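Local coordinates for protein alpha-fucosidase (Bifidobacterium bifidum, PDB 2EAB) that probably releases alpha-1,2-linked L-fucose from glycans, this chain being the glycoside hydrolase family 95 catalytic part of a longer protein, at residues 419-422 against 423-427; 718-721 against 722-726; 774-777 against 778-782. All coordinates share one frame; numbering follows the deposited sequence.

Contact 1 of 3, residues 419-422 against 423-427; sequences FHMN and VNLQM. With EDO (1,2-ethanediol), chain D.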
loop_
_atom_site.group_PDB
_atom_site.type_symbol
_atom_site.label_atom_id
_atom_site.label_comp_id
_atom_site.label_asym_id
_atom_site.label_seq_id
_atom_site.Cartn_x
_atom_site.Cartn_y
_atom_site.Cartn_z
ATOM N N PHE A 419 -4.293 -9.676 0.106
ATOM C CA PHE A 419 -2.991 -9.098 0.415
ATOM C C PHE A 419 -1.996 -9.736 -0.550
ATOM O O PHE A 419 -1.602 -10.894 -0.382
ATOM C CB PHE A 419 -2.647 -9.326 1.891
ATOM C CG PHE A 419 -3.704 -8.798 2.819
ATOM C CD1 PHE A 419 -4.586 -9.666 3.453
ATOM C CD2 PHE A 419 -3.861 -7.422 3.006
ATOM C CE1 PHE A 419 -5.588 -9.180 4.286
ATOM C CE2 PHE A 419 -4.862 -6.929 3.843
ATOM C CZ PHE A 419 -5.728 -7.813 4.482
ATOM N N HIS A 420 -1.635 -8.989 -1.594
ATOM C CA HIS A 420 -0.781 -9.496 -2.668
ATOM C C HIS A 420 0.619 -8.976 -2.414
ATOM O O HIS A 420 0.909 -7.800 -2.667
ATOM C CB HIS A 420 -1.278 -9.041 -4.049
ATOM C CG HIS A 420 -1.772 -10.159 -4.909
ATOM N ND1 HIS A 420 -1.106 -10.621 -6.026
ATOM C CD2 HIS A 420 -2.884 -10.918 -4.799
ATOM C CE1 HIS A 420 -1.796 -11.610 -6.566
ATOM N NE2 HIS A 420 -2.877 -11.815 -5.835
ATOM N N MET A 421 1.482 -9.847 -1.907
ATOM C CA MET A 421 2.695 -9.412 -1.225
ATOM C C MET A 421 3.957 -9.525 -2.079
ATOM O O MET A 421 5.060 -9.645 -1.552
ATOM C CB MET A 421 2.826 -10.170 0.103
ATOM C CG MET A 421 3.604 -9.436 1.183
ATOM S SD MET A 421 3.395 -10.199 2.796
ATOM C CE MET A 421 4.429 -11.652 2.610
ATOM N N ASN A 422 3.804 -9.445 -3.397
ATOM C CA ASN A 422 4.964 -9.421 -4.286
ATOM C C ASN A 422 4.939 -8.210 -5.223
ATOM O O ASN A 422 5.295 -8.308 -6.397
ATOM C CB ASN A 422 5.113 -10.746 -5.051
ATOM C CG ASN A 422 6.568 -11.074 -5.393
ATOM O OD1 ASN A 422 7.505 -10.491 -4.845
ATOM N ND2 ASN A 422 6.756 -12.021 -6.302
ATOM N N VAL A 423 4.469 -7.092 -4.661
ATOM C CA VAL A 423 4.589 -5.702 -5.148
ATOM C C VAL A 423 3.419 -4.856 -4.649
ATOM O O VAL A 423 3.597 -3.676 -4.345
ATOM C CB VAL A 423 4.771 -5.528 -6.696
ATOM C CG1 VAL A 423 3.515 -5.925 -7.474
ATOM C CG2 VAL A 423 5.173 -4.085 -7.034
ATOM N N ASN A 424 2.233 -5.452 -4.570
ATOM C CA ASN A 424 1.021 -4.660 -4.378
ATOM C C ASN A 424 0.883 -4.127 -2.961
ATOM O O ASN A 424 0.708 -2.925 -2.762
ATOM C CB ASN A 424 -0.224 -5.455 -4.763
ATOM C CG ASN A 424 -0.145 -6.022 -6.164
ATOM O OD1 ASN A 424 -0.567 -5.385 -7.139
ATOM N ND2 ASN A 424 0.420 -7.201 -6.283
ATOM N N LEU A 425 0.986 -5.016 -1.980
ATOM C CA LEU A 425 0.921 -4.593 -0.586
ATOM C C LEU A 425 2.080 -3.654 -0.249
ATOM O O LEU A 425 1.911 -2.684 0.498
ATOM C CB LEU A 425 0.894 -5.805 0.348
ATOM C CG LEU A 425 0.682 -5.499 1.833
ATOM C CD1 LEU A 425 -0.653 -4.801 2.080
ATOM C CD2 LEU A 425 0.800 -6.762 2.669
ATOM N N GLN A 426 3.251 -3.944 -0.812
ATOM C CA GLN A 426 4.405 -3.062 -0.678
ATOM C C GLN A 426 4.057 -1.654 -1.156
ATOM O O GLN A 426 4.323 -0.671 -0.462
ATOM C CB GLN A 426 5.594 -3.604 -1.473
ATOM C CG GLN A 426 6.277 -4.829 -0.863
ATOM C CD GLN A 426 5.602 -6.162 -1.170
ATOM O OE1 GLN A 426 4.598 -6.235 -1.894
ATOM N NE2 GLN A 426 6.169 -7.232 -0.622
ATOM N N MET A 427 3.465 -1.563 -2.347
ATOM C CA MET A 427 3.096 -0.278 -2.935
ATOM C C MET A 427 2.101 0.498 -2.070
ATOM O O MET A 427 2.206 1.722 -1.945
ATOM C CB MET A 427 2.554 -0.474 -4.348
ATOM C CG MET A 427 2.398 0.826 -5.112
ATOM S SD MET A 427 1.973 0.624 -6.840
ATOM C CE MET A 427 3.317 -0.427 -7.411
HETATM C C1 EDO D . 8.197 -7.892 -8.511
HETATM O O1 EDO D . 8.018 -7.713 -10.004
HETATM C C2 EDO D . 7.670 -9.349 -8.202
HETATM O O2 EDO D . 6.182 -9.369 -8.395
#

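Contact 2 of 3, residues 718-721 against 722-726; sequences QSNT and GWAIG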
loop_
_atom_site.group_PDB
_atom_site.type_symbol
_atom_site.label_atom_id
_atom_site.label_comp_id
_atom_site.label_asym_id
_atom_site.label_seq_id
_atom_site.Cartn_x
_atom_site.Cartn_y
_atom_site.Cartn_z
ATOM N N GLN A 718 5.979 4.361 -23.246
ATOM C CA GLN A 718 4.745 3.584 -23.261
ATOM C C GLN A 718 3.921 3.758 -21.997
ATOM O O GLN A 718 4.456 3.865 -20.888
ATOM C CB GLN A 718 5.041 2.100 -23.495
ATOM C CG GLN A 718 5.694 1.800 -24.838
ATOM C CD GLN A 718 4.849 2.248 -26.021
ATOM O OE1 GLN A 718 5.175 3.224 -26.700
ATOM N NE2 GLN A 718 3.751 1.547 -26.261
ATOM N N SER A 719 2.606 3.775 -22.183
ATOM C CA SER A 719 1.674 3.784 -21.074
ATOM C C SER A 719 1.670 2.428 -20.377
ATOM O O SER A 719 2.055 1.406 -20.955
ATOM C CB SER A 719 0.267 4.107 -21.577
ATOM O OG SER A 719 -0.652 4.184 -20.502
ATOM N N ASN A 720 1.260 2.436 -19.117
ATOM C CA ASN A 720 0.906 1.211 -18.422
ATOM C C ASN A 720 -0.115 1.542 -17.344
ATOM O O ASN A 720 -0.590 2.676 -17.253
ATOM C CB ASN A 720 2.142 0.496 -17.860
ATOM C CG ASN A 720 2.038 -1.014 -17.977
ATOM O OD1 ASN A 720 1.150 -1.638 -17.388
ATOM N ND2 ASN A 720 2.952 -1.609 -18.737
ATOM N N THR A 721 -0.463 0.547 -16.539
ATOM C CA THR A 721 -1.580 0.658 -15.619
ATOM C C THR A 721 -1.229 0.048 -14.274
ATOM O O THR A 721 -0.234 -0.679 -14.143
ATOM C CB THR A 721 -2.804 -0.102 -16.153
ATOM O OG1 THR A 721 -2.442 -1.476 -16.335
ATOM C CG2 THR A 721 -3.299 0.480 -17.484
ATOM N N GLY A 722 -2.058 0.346 -13.279
ATOM C CA GLY A 722 -1.987 -0.301 -11.976
ATOM C C GLY A 722 -0.603 -0.310 -11.359
ATOM O O GLY A 722 0.103 0.702 -11.369
ATOM N N TRP A 723 -0.208 -1.465 -10.829
ATOM C CA TRP A 723 1.069 -1.572 -10.122
ATOM C C TRP A 723 2.250 -1.276 -11.045
ATOM O O TRP A 723 3.286 -0.778 -10.596
ATOM C CB TRP A 723 1.244 -2.947 -9.445
ATOM C CG TRP A 723 1.241 -4.096 -10.407
ATOM C CD1 TRP A 723 0.180 -4.890 -10.726
ATOM C CD2 TRP A 723 2.348 -4.571 -11.188
ATOM N NE1 TRP A 723 0.552 -5.826 -11.659
ATOM C CE2 TRP A 723 1.877 -5.650 -11.961
ATOM C CE3 TRP A 723 3.693 -4.186 -11.308
ATOM C CZ2 TRP A 723 2.696 -6.347 -12.849
ATOM C CZ3 TRP A 723 4.507 -4.875 -12.193
ATOM C CH2 TRP A 723 4.006 -5.948 -12.950
ATOM N N ALA A 724 2.110 -1.580 -12.334
ATOM C CA ALA A 724 3.232 -1.420 -13.256
ATOM C C ALA A 724 3.573 0.050 -13.463
ATOM O O ALA A 724 4.739 0.437 -13.394
ATOM C CB ALA A 724 2.958 -2.115 -14.577
ATOM N N ILE A 725 2.560 0.877 -13.691
ATOM C CA ILE A 725 2.809 2.309 -13.822
ATOM C C ILE A 725 3.281 2.913 -12.489
ATOM O O ILE A 725 4.183 3.753 -12.476
ATOM C CB ILE A 725 1.619 3.084 -14.472
ATOM C CG1 ILE A 725 2.079 4.456 -14.975
ATOM C CG2 ILE A 725 0.436 3.220 -13.521
ATOM C CD1 ILE A 725 3.080 4.389 -16.103
ATOM N N GLY A 726 2.705 2.458 -11.379
ATOM C CA GLY A 726 3.154 2.907 -10.057
ATOM C C GLY A 726 4.627 2.616 -9.827
ATOM O O GLY A 726 5.380 3.489 -9.379
#

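Contact 3 of 3, residues 774-777 against 778-782; sequences SGVD and EMLLQ. With EDO (1,2-ethanediol), chain G.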
loop_
_atom_site.group_PDB
_atom_site.type_symbol
_atom_site.label_atom_id
_atom_site.label_comp_id
_atom_site.label_asym_id
_atom_site.label_seq_id
_atom_site.Cartn_x
_atom_site.Cartn_y
_atom_site.Cartn_z
ATOM N N SER A 774 3.533 8.192 -3.718
ATOM C CA SER A 774 4.933 7.914 -3.438
ATOM C C SER A 774 5.837 8.485 -4.521
ATOM O O SER A 774 6.877 9.072 -4.219
ATOM C CB SER A 774 5.176 6.413 -3.306
ATOM O OG SER A 774 6.549 6.150 -3.086
ATOM N N GLY A 775 5.440 8.316 -5.780
ATOM C CA GLY A 775 6.254 8.767 -6.906
ATOM C C GLY A 775 6.455 10.271 -6.920
ATOM O O GLY A 775 7.555 10.765 -7.164
ATOM N N VAL A 776 5.385 11.010 -6.647
ATOM C CA VAL A 776 5.485 12.460 -6.520
ATOM C C VAL A 776 6.420 12.829 -5.362
ATOM O O VAL A 776 7.288 13.697 -5.513
ATOM C CB VAL A 776 4.101 13.118 -6.362
ATOM C CG1 VAL A 776 4.236 14.607 -6.083
ATOM C CG2 VAL A 776 3.265 12.893 -7.620
ATOM N N ASP A 777 6.265 12.165 -4.220
ATOM C CA ASP A 777 7.181 12.390 -3.103
ATOM C C ASP A 777 8.630 12.205 -3.536
ATOM O O ASP A 777 9.467 13.051 -3.237
ATOM C CB ASP A 777 6.879 11.462 -1.925
ATOM C CG ASP A 777 5.673 11.904 -1.112
ATOM O OD1 ASP A 777 5.051 12.925 -1.457
ATOM O OD2 ASP A 777 5.342 11.219 -0.112
ATOM N N GLU A 778 8.912 11.118 -4.260
ATOM C CA GLU A 778 10.280 10.810 -4.671
ATOM C C GLU A 778 10.831 11.813 -5.682
ATOM O O GLU A 778 12.040 12.008 -5.751
ATOM C CB GLU A 778 10.402 9.377 -5.205
ATOM C CG GLU A 778 10.053 8.278 -4.194
ATOM C CD GLU A 778 11.030 8.153 -3.028
ATOM O OE1 GLU A 778 12.256 8.052 -3.255
ATOM O OE2 GLU A 778 10.554 8.122 -1.871
ATOM N N MET A 779 9.962 12.463 -6.453
ATOM C CA MET A 779 10.420 13.539 -7.336
ATOM C C MET A 779 10.908 14.751 -6.554
ATOM O O MET A 779 11.873 15.411 -6.950
ATOM C CB MET A 779 9.324 13.956 -8.311
ATOM C CG MET A 779 9.164 12.998 -9.477
ATOM S SD MET A 779 8.193 13.681 -10.822
ATOM C CE MET A 779 6.610 13.229 -10.160
ATOM N N LEU A 780 10.237 15.029 -5.441
ATOM C CA LEU A 780 10.494 16.242 -4.669
ATOM C C LEU A 780 11.479 16.041 -3.526
ATOM O O LEU A 780 12.105 17.006 -3.072
ATOM C CB LEU A 780 9.183 16.826 -4.141
ATOM C CG LEU A 780 8.105 17.081 -5.199
ATOM C CD1 LEU A 780 6.850 17.609 -4.532
ATOM C CD2 LEU A 780 8.586 18.042 -6.283
ATOM N N LEU A 781 11.626 14.795 -3.078
ATOM C CA LEU A 781 12.453 14.472 -1.922
ATOM C C LEU A 781 12.884 13.019 -1.982
ATOM O O LEU A 781 12.042 12.129 -2.119
ATOM C CB LEU A 781 11.672 14.716 -0.624
ATOM C CG LEU A 781 12.340 14.239 0.669
ATOM C CD1 LEU A 781 13.602 15.041 0.972
ATOM C CD2 LEU A 781 11.376 14.311 1.832
ATOM N N GLN A 782 14.183 12.774 -1.880
ATOM C CA GLN A 782 14.682 11.419 -1.673
ATOM C C GLN A 782 15.548 11.410 -0.429
ATOM O O GLN A 782 16.130 12.437 -0.064
ATOM C CB GLN A 782 15.441 10.913 -2.904
ATOM C CG GLN A 782 14.490 10.484 -4.018
ATOM C CD GLN A 782 15.142 10.327 -5.379
ATOM O OE1 GLN A 782 16.306 9.937 -5.488
ATOM N NE2 GLN A 782 14.382 10.620 -6.431
HETATM C C1 EDO G . 10.852 4.572 -1.207
HETATM O O1 EDO G . 11.788 5.754 -1.072
HETATM C C2 EDO G . 9.603 4.901 -0.299
HETATM O O2 EDO G . 10.095 5.105 1.049
HETATM O O HOH W 1 7.902 7.901 -1.157
#

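Contact 1 of 3, residues 419-422 against 423-427
The side-chain amide of Gln426 donates from NE2 to Met421 O at 2.8 Å, with an N-H...O angle of 165°. NE2 sits above the carbonyl plane, but the carbonyl oxygen lies in the plane of the amide. The chain is bent at chi2 (82°), which folds the amide back over the turn to the N-H of Val423, the N-cap residue. Gln426 OE1 accepts a weak bond from Val423 N at 2.9 Å. A backbone bond closes the turn: Leu425 N donates to His420 O at 2.9 Å and nearly straight. Asn422 OD1 bonds to the hydroxyl of Tyr578.

Leu425 lies alongside Met421 and points the same way, CD2 meeting Met421 CG at 4.1 Å. Leu425 CD1 lies at the edge of the Phe419 ring, near its plane, 4.2 Å from Phe419 CD2. That ring also meets Trp80 and Tyr447, and it lies near Leu393 of the calcium site. Residues 419-420 pair antiparallel with 486-487 and lead through the turn into helix 424-428.

Two carbonyls of the incoming strand and turn are therefore satisfied by the first turn of the helix. The strong NE2 bond, with the weak one at OE1, probably fixes the rotation of the buried Gln426 amide.

Contact 2 of 3, residues 718-721 against 722-726
Thr721 turns its carbonyl oxygen into the first turn of the following helix. Ile725 N donates to Thr721 O at 3.2 Å with an N-H...O angle of 167°. The donor stands well above the carbonyl plane. Ala724 N adds a weak bond to Thr721 O at 3.1 Å. Arg678 NH2 adds another weak one from outside the turn. Thr721 OG1 is hydrogen-bonded to His761 O.

Asn720 curls its side chain back onto the chain. Asn720 OD1 accepts from Thr721 N at 2.8 Å, and the donor lies in the carbonyl plane of the amide. OD1 also bonds to Arg678 NE, so two donors grip it. The same oxygen rests against the methyl of Ala724, with Ala724 CB 3.4 Å from Asn720 OD1. That methyl also sits over one face of the Trp723 ring, toward its rim.

Ile725 packs against the backbone of Asn720 and Thr721. Ile725 CB lies 3.6 Å from Asn720 O, a buried oxygen with no polar partner. Ile725 CG2 packs on Thr721 C at 3.7 Å. The CG1 branch runs anti to the backbone N (chi1 -163°), and at its end Ile725 CD1 comes 4.0 Å from Asn720 N. Leu744 and Gln748 of helix 738-751 touch Ile725 too.

Gly722 makes the corner with a positive phi of 50°. The loop after strand 716-717 turns there into helix 722-734, and Thr721 O accepts from N-H groups of its first turn. The contact lies in the catalytic domain of family 95, whose fold is an (alpha/alpha)6 barrel.

Contact 3 of 3, residues 774-777 against 778-782
Glu778 follows Ser774 by one turn of helix 767-780. Glu778 N donates to Ser774 O at 2.9 Å, and Glu778 CG lies 3.3 Å from the same oxygen. Met779 N and Leu780 N repeat the bond to Gly775 O and Val776 O. On the apolar flank Met779 bends at chi3 (-85°), which brings its CE to 4.2 Å from Val776 CG2. Leu780 CD1 meets Val776 CG1 at 4.3 Å.

The last turn ends with Leu781 N donating to Asp777 O at 2.8 Å. Leu781 leaves helical geometry, and the chain passes directly from helix 767-780 into strand 781-782, an outer strand of a mixed five-stranded sheet. Gln782 reaches back across this junction. Gln782 NE2 donates to Glu778 O at 2.8 Å, with the oxygen close to the amide plane, and also to Ala733 O.

The Glu778 carboxylate is held further out. A water is hydrogen-bonded both to Ser774 OG and, at 2.8 Å, to Glu778 OE2. A 1,2-ethanediol, probably from the crystallisation liquor, donates from O1 to OE2. OE1 forms a salt bridge with Arg734 NE, which would probably favour the ionised carboxylate. Asn730 OD1 is hydrogen-bonded to Ser774 OG. Asp777 OD2 is hydrogen-bonded to Ser434 OG and Asp777 OD1 to Tyr376 OH.

The three contacts follow one another along the chain, all within the family 95 catalytic domain. Contacts 1 and 2 touch, with centres about 15 Å apart. Met427 CE lies 3.2 Å from Trp723 O. Contact 3 touches neither, but Asn730 joins it to contact 2: ND2 is hydrogen-bonded to Gly726 O and OD1 to Ser774 OG. The calcium ion lies about 7 Å from the Phe419 side chain of contact 1. The Glu778 side chain is about 9 Å from that of Glu520, which with Asp690 helps form another calcium site, without a bound ion in this model. 1,2-Ethanediol, which often marks pockets, is bound beside Asn424, near Trp723 and at Glu778.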